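Local coordinates for protein putative mandelate racemase (Zymomonas mobilis, PDB 2OX4) that binds magnesium and is probably a dehydratase (lyase) of the mandelate racemase branch of the enolase superfamily, at residues 8-13 and 53-58; 113-116 and 120-123. All coordinates share one frame; numbering follows the deposited sequence. Where two conformers were deposited one is given.

Contact 1 of 2, residues 8-13 and 53-58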
loop_
_atom_site.group_PDB
_atom_site.type_symbol
_atom_site.label_atom_id
_atom_site.label_comp_id
_atom_site.label_asym_id
_atom_site.label_seq_id
_atom_site.Cartn_x
_atom_site.Cartn_y
_atom_site.Cartn_z
ATOM N N ILE C 8 -37.116 25.618 23.125
ATOM C CA ILE C 8 -35.964 24.784 23.429
ATOM C C ILE C 8 -35.413 25.275 24.760
ATOM O O ILE C 8 -35.129 26.460 24.927
ATOM C CB ILE C 8 -34.901 24.869 22.309
ATOM C CG1 ILE C 8 -35.399 24.144 21.052
ATOM C CG2 ILE C 8 -33.548 24.265 22.778
ATOM C CD1 ILE C 8 -34.609 24.468 19.804
ATOM N N GLU C 9 -35.277 24.355 25.712
ATOM C CA GLU C 9 -34.761 24.703 27.022
ATOM C C GLU C 9 -33.519 23.902 27.323
ATOM O O GLU C 9 -33.498 22.696 27.111
ATOM C CB GLU C 9 -35.806 24.424 28.095
ATOM C CG GLU C 9 -37.084 25.220 27.915
ATOM C CD GLU C 9 -38.197 24.689 28.813
ATOM O OE1 GLU C 9 -38.892 23.735 28.408
ATOM O OE2 GLU C 9 -38.356 25.210 29.931
ATOM N N ILE C 10 -32.481 24.567 27.820
ATOM C CA ILE C 10 -31.200 23.886 28.035
ATOM C C ILE C 10 -30.810 24.004 29.501
ATOM O O ILE C 10 -30.792 25.102 30.049
ATOM C CB ILE C 10 -30.076 24.468 27.126
ATOM C CG1 ILE C 10 -30.467 24.337 25.654
ATOM C CG2 ILE C 10 -28.736 23.768 27.388
ATOM C CD1 ILE C 10 -30.040 25.529 24.833
ATOM N N PHE C 11 -30.500 22.867 30.118
ATOM C CA PHE C 11 -30.198 22.807 31.548
ATOM C C PHE C 11 -28.758 22.358 31.726
ATOM O O PHE C 11 -28.440 21.194 31.492
ATOM C CB PHE C 11 -31.112 21.780 32.238
ATOM C CG PHE C 11 -32.580 22.036 32.043
ATOM C CD1 PHE C 11 -33.251 21.544 30.922
ATOM C CD2 PHE C 11 -33.304 22.743 32.995
ATOM C CE1 PHE C 11 -34.604 21.777 30.735
ATOM C CE2 PHE C 11 -34.659 22.982 32.820
ATOM C CZ PHE C 11 -35.318 22.496 31.695
ATOM N N HIS C 12 -27.887 23.276 32.129
ATOM C CA HIS C 12 -26.532 22.897 32.490
ATOM C C HIS C 12 -26.523 22.706 34.022
ATOM O O HIS C 12 -26.450 23.676 34.792
ATOM C CB HIS C 12 -25.519 23.951 32.012
ATOM C CG HIS C 12 -24.086 23.557 32.218
ATOM N ND1 HIS C 12 -23.042 24.451 32.090
ATOM C CD2 HIS C 12 -23.523 22.365 32.542
ATOM C CE1 HIS C 12 -21.900 23.830 32.329
ATOM N NE2 HIS C 12 -22.162 22.564 32.606
ATOM N N VAL C 13 -26.661 21.450 34.436
ATOM C CA VAL C 13 -26.963 21.104 35.836
ATOM C C VAL C 13 -25.792 21.532 36.714
ATOM O O VAL C 13 -24.627 21.354 36.333
ATOM C CB VAL C 13 -27.236 19.584 36.008
ATOM C CG1 VAL C 13 -27.478 19.235 37.494
ATOM C CG2 VAL C 13 -28.442 19.166 35.181
ATOM N N GLY C 53 -23.410 25.991 25.430
ATOM C CA GLY C 53 -23.322 27.057 24.438
ATOM C C GLY C 53 -23.630 26.591 23.024
ATOM O O GLY C 53 -24.318 27.291 22.277
ATOM N N ILE C 54 -23.138 25.410 22.648
ATOM C CA ILE C 54 -23.467 24.875 21.317
ATOM C C ILE C 54 -24.968 24.619 21.151
ATOM O O ILE C 54 -25.535 24.862 20.072
ATOM C CB ILE C 54 -22.604 23.641 20.881
ATOM C CG1 ILE C 54 -22.600 23.491 19.350
ATOM C CG2 ILE C 54 -23.119 22.331 21.497
ATOM C CD1 ILE C 54 -21.816 24.533 18.605
ATOM N N LEU C 55 -25.614 24.150 22.223
ATOM C CA LEU C 55 -27.049 23.870 22.163
ATOM C C LEU C 55 -27.829 25.168 21.979
ATOM O O LEU C 55 -28.755 25.235 21.160
ATOM C CB LEU C 55 -27.507 23.119 23.415
ATOM C CG LEU C 55 -26.990 21.680 23.509
ATOM C CD1 LEU C 55 -27.307 21.115 24.887
ATOM C CD2 LEU C 55 -27.632 20.817 22.419
ATOM N N LYS C 56 -27.404 26.210 22.692
ATOM C CA LYS C 56 -27.989 27.538 22.543
ATOM C C LYS C 56 -27.851 28.054 21.105
ATOM O O LYS C 56 -28.798 28.603 20.540
ATOM C CB LYS C 56 -27.355 28.507 23.554
ATOM C CG LYS C 56 -27.762 29.975 23.406
ATOM C CD LYS C 56 -27.006 30.864 24.394
ATOM C CE LYS C 56 -27.028 32.322 23.937
ATOM N NZ LYS C 56 -25.705 32.823 23.422
ATOM N N ASP C 57 -26.680 27.863 20.502
ATOM C CA ASP C 57 -26.462 28.379 19.149
ATOM C C ASP C 57 -27.263 27.612 18.099
ATOM O O ASP C 57 -27.858 28.218 17.196
ATOM C CB ASP C 57 -24.978 28.361 18.810
ATOM C CG ASP C 57 -24.213 29.480 19.508
ATOM O OD1 ASP C 57 -24.843 30.419 20.043
ATOM O OD2 ASP C 57 -22.978 29.412 19.536
ATOM N N TYR C 58 -27.286 26.289 18.227
ATOM C CA TYR C 58 -28.038 25.454 17.279
ATOM C C TYR C 58 -29.536 25.701 17.387
ATOM O O TYR C 58 -30.262 25.565 16.397
ATOM C CB TYR C 58 -27.780 23.962 17.489
ATOM C CG TYR C 58 -26.413 23.453 17.065
ATOM C CD1 TYR C 58 -26.028 22.139 17.350
ATOM C CD2 TYR C 58 -25.507 24.273 16.385
ATOM C CE1 TYR C 58 -24.784 21.647 16.970
ATOM C CE2 TYR C 58 -24.258 23.789 16.012
ATOM C CZ TYR C 58 -23.905 22.482 16.301
ATOM O OH TYR C 58 -22.663 22.003 15.932
#
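Ile10 of strand 5-13 reaches across to helix 48-62 and lies over Leu55, branch against branch, in an apolar contact of side chains. Ile10 CG1 is 3.9 Å from Leu55 CB, while the other branch, Ile10 CG2, meets Leu55 CD1 at 3.9 Å. With CG1 anti to the carbonyl carbon (chi1 -59°) and chi2 turned to 142°, short of fully extended, Ile10 carries CD1 to the helix backbone. There CD1 sits in van der Waals contact 3.6 Å from Leu55 C and 3.5 Å from Lys56 N, against the peptide that joins these two residues. Of the Lys56 side chain, CB comes nearest, 4.2 Å from Ile10 CD1.

No hydrogen bond crosses between strand and helix. The polar bonds run outward: Ile10 pairs through its backbone with Val390 on strand 387-393, and Lys56 NZ bonds Ser49 OG of the second subunit, to which Asp57 is also bonded. Phe98 of helix 89-110 packs on both Ile8 and Leu55 and extends the apolar layer.

An antiparallel sheet with helices laid on one face by such aliphatic packing is characteristic of the alpha+beta N-terminal domain of the enolase superfamily, here with one helix also facing a neighbouring subunit.

Contact 2 of 2, residues 113-116 and 120-123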
loop_
_atom_site.group_PDB
_atom_site.type_symbol
_atom_site.label_atom_id
_atom_site.label_comp_id
_atom_site.label_asym_id
_atom_site.label_seq_id
_atom_site.Cartn_x
_atom_site.Cartn_y
_atom_site.Cartn_z
ATOM N N PRO C 113 -42.431 3.161 21.916
ATOM C CA PRO C 113 -41.057 3.303 22.411
ATOM C C PRO C 113 -40.105 3.480 21.231
ATOM O O PRO C 113 -40.355 2.939 20.155
ATOM C CB PRO C 113 -40.786 1.960 23.120
ATOM C CG PRO C 113 -41.772 0.990 22.542
ATOM C CD PRO C 113 -42.979 1.806 22.124
ATOM N N VAL C 114 -39.037 4.247 21.434
ATOM C CA VAL C 114 -38.130 4.615 20.344
ATOM C C VAL C 114 -37.557 3.411 19.587
ATOM O O VAL C 114 -37.416 3.467 18.360
ATOM C CB VAL C 114 -37.022 5.596 20.830
ATOM C CG1 VAL C 114 -35.842 5.662 19.852
ATOM C CG2 VAL C 114 -37.611 6.979 21.007
ATOM N N TYR C 115 -37.251 2.318 20.292
ATOM C CA TYR C 115 -36.650 1.151 19.619
ATOM C C TYR C 115 -37.539 0.614 18.479
ATOM O O TYR C 115 -37.023 0.065 17.503
ATOM C CB TYR C 115 -36.266 0.035 20.607
ATOM C CG TYR C 115 -37.457 -0.759 21.113
ATOM C CD1 TYR C 115 -37.977 -1.825 20.376
ATOM C CD2 TYR C 115 -38.061 -0.438 22.323
ATOM C CE1 TYR C 115 -39.077 -2.541 20.825
ATOM C CE2 TYR C 115 -39.152 -1.154 22.789
ATOM C CZ TYR C 115 -39.655 -2.198 22.037
ATOM O OH TYR C 115 -40.740 -2.894 22.507
ATOM N N LYS C 116 -38.859 0.790 18.599
ATOM C CA LYS C 116 -39.784 0.367 17.544
ATOM C C LYS C 116 -39.624 1.235 16.290
ATOM O O LYS C 116 -39.971 0.814 15.212
ATOM C CB LYS C 116 -41.242 0.397 18.022
ATOM C CG LYS C 116 -41.586 -0.592 19.141
ATOM C CD LYS C 116 -42.165 -1.900 18.610
ATOM C CE LYS C 116 -42.659 -2.810 19.750
ATOM N NZ LYS C 116 -44.108 -2.608 20.064
ATOM N N GLY C 120 -36.755 -2.175 15.691
ATOM C CA GLY C 120 -37.340 -3.216 16.531
ATOM C C GLY C 120 -36.301 -3.845 17.447
ATOM O O GLY C 120 -35.193 -3.334 17.557
ATOM N N LYS C 121 -36.667 -4.934 18.123
ATOM C CA LYS C 121 -35.774 -5.618 19.071
ATOM C C LYS C 121 -34.951 -6.680 18.359
ATOM O O LYS C 121 -35.468 -7.366 17.475
ATOM C CB LYS C 121 -36.606 -6.339 20.145
ATOM C CG LYS C 121 -37.035 -5.468 21.295
ATOM C CD LYS C 121 -37.670 -6.298 22.404
ATOM C CE LYS C 121 -38.274 -5.384 23.441
ATOM N NZ LYS C 121 -39.683 -5.752 23.707
ATOM N N ASN C 122 -33.695 -6.860 18.787
ATOM C CA ASN C 122 -32.858 -7.937 18.282
ATOM C C ASN C 122 -32.628 -9.009 19.345
ATOM O O ASN C 122 -31.990 -10.035 19.087
ATOM C CB ASN C 122 -31.507 -7.382 17.819
ATOM C CG ASN C 122 -31.611 -6.687 16.501
ATOM O OD1 ASN C 122 -31.266 -7.245 15.462
ATOM N ND2 ASN C 122 -32.122 -5.460 16.524
ATOM N N ARG C 123 -33.136 -8.740 20.546
ATOM C CA ARG C 123 -32.964 -9.617 21.699
ATOM C C ARG C 123 -33.964 -9.161 22.762
ATOM O O ARG C 123 -34.474 -8.036 22.705
ATOM C CB ARG C 123 -31.533 -9.526 22.246
ATOM C CG ARG C 123 -31.077 -8.108 22.609
ATOM C CD ARG C 123 -29.534 -8.023 22.713
ATOM N NE ARG C 123 -28.897 -8.281 21.419
ATOM C CZ ARG C 123 -28.816 -7.392 20.433
ATOM N NH1 ARG C 123 -29.291 -6.157 20.602
ATOM N NH2 ARG C 123 -28.238 -7.732 19.288
#
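Tyr115 and Gly120 are joined by a backbone bond, Gly120 N to Tyr115 O at 2.9 Å, which draws the ends of this short loop together. It is moderately bent, 149° at the hydrogen. Gly120 has a positive phi (92°), and at its backbone angles a side chain would jam against the preceding carbonyl oxygen.

From this tie the side chain of Lys121 runs obliquely past the Tyr115 ring. Its CB leads to CG, set anti to the carbonyl carbon (chi1 -84°), which meets Tyr115 CE1 at 3.6 Å and CD1 at 3.9 Å. Farther along, Lys121 CE lies 3.7 Å from Tyr115 CZ, and the bend at chi4 brings NZ to the phenol, a weak hydrogen bond of 3.3 Å from Lys121 NZ to Tyr115 OH. The stronger partner of both tips is Glu371, which takes a salt bridge from Lys121 NZ on OE2 and a hydrogen bond with Tyr115 OH at OE1. At the base of the lysine, its backbone N bonds Asn69 OD1 of the third subunit.

A leucine in place of Tyr115 would probably leave Glu371 without one hydrogen-bonding partner and Lys121 without the ring that steadies its chain.

Phenol, ammonium and carboxylate thus form a small polar cluster; the lysine's charge would be expected to favour the carboxylate form of Glu371.

In the fold
The two contacts follow each other along the chain, residues 8-13 and 53-58 closing before 113-116 and 120-123 begin. Their centres are 29 Å apart and their nearest atoms about 17 Å, so they do not touch. Contact 1 joins the antiparallel sheet to helix 48-62 in the N-terminal domain. Helix 89-110, which packs beside contact 1, leads on to the loop of contact 2, and that loop runs into strand 126-131 of the barrel-like C-terminal domain, packing on helix 322-333 of the same domain. Contact 2 therefore lies at the passage between domains. Both are remote from the magnesium site and border other subunits, contact 1 the second and contact 2 the third.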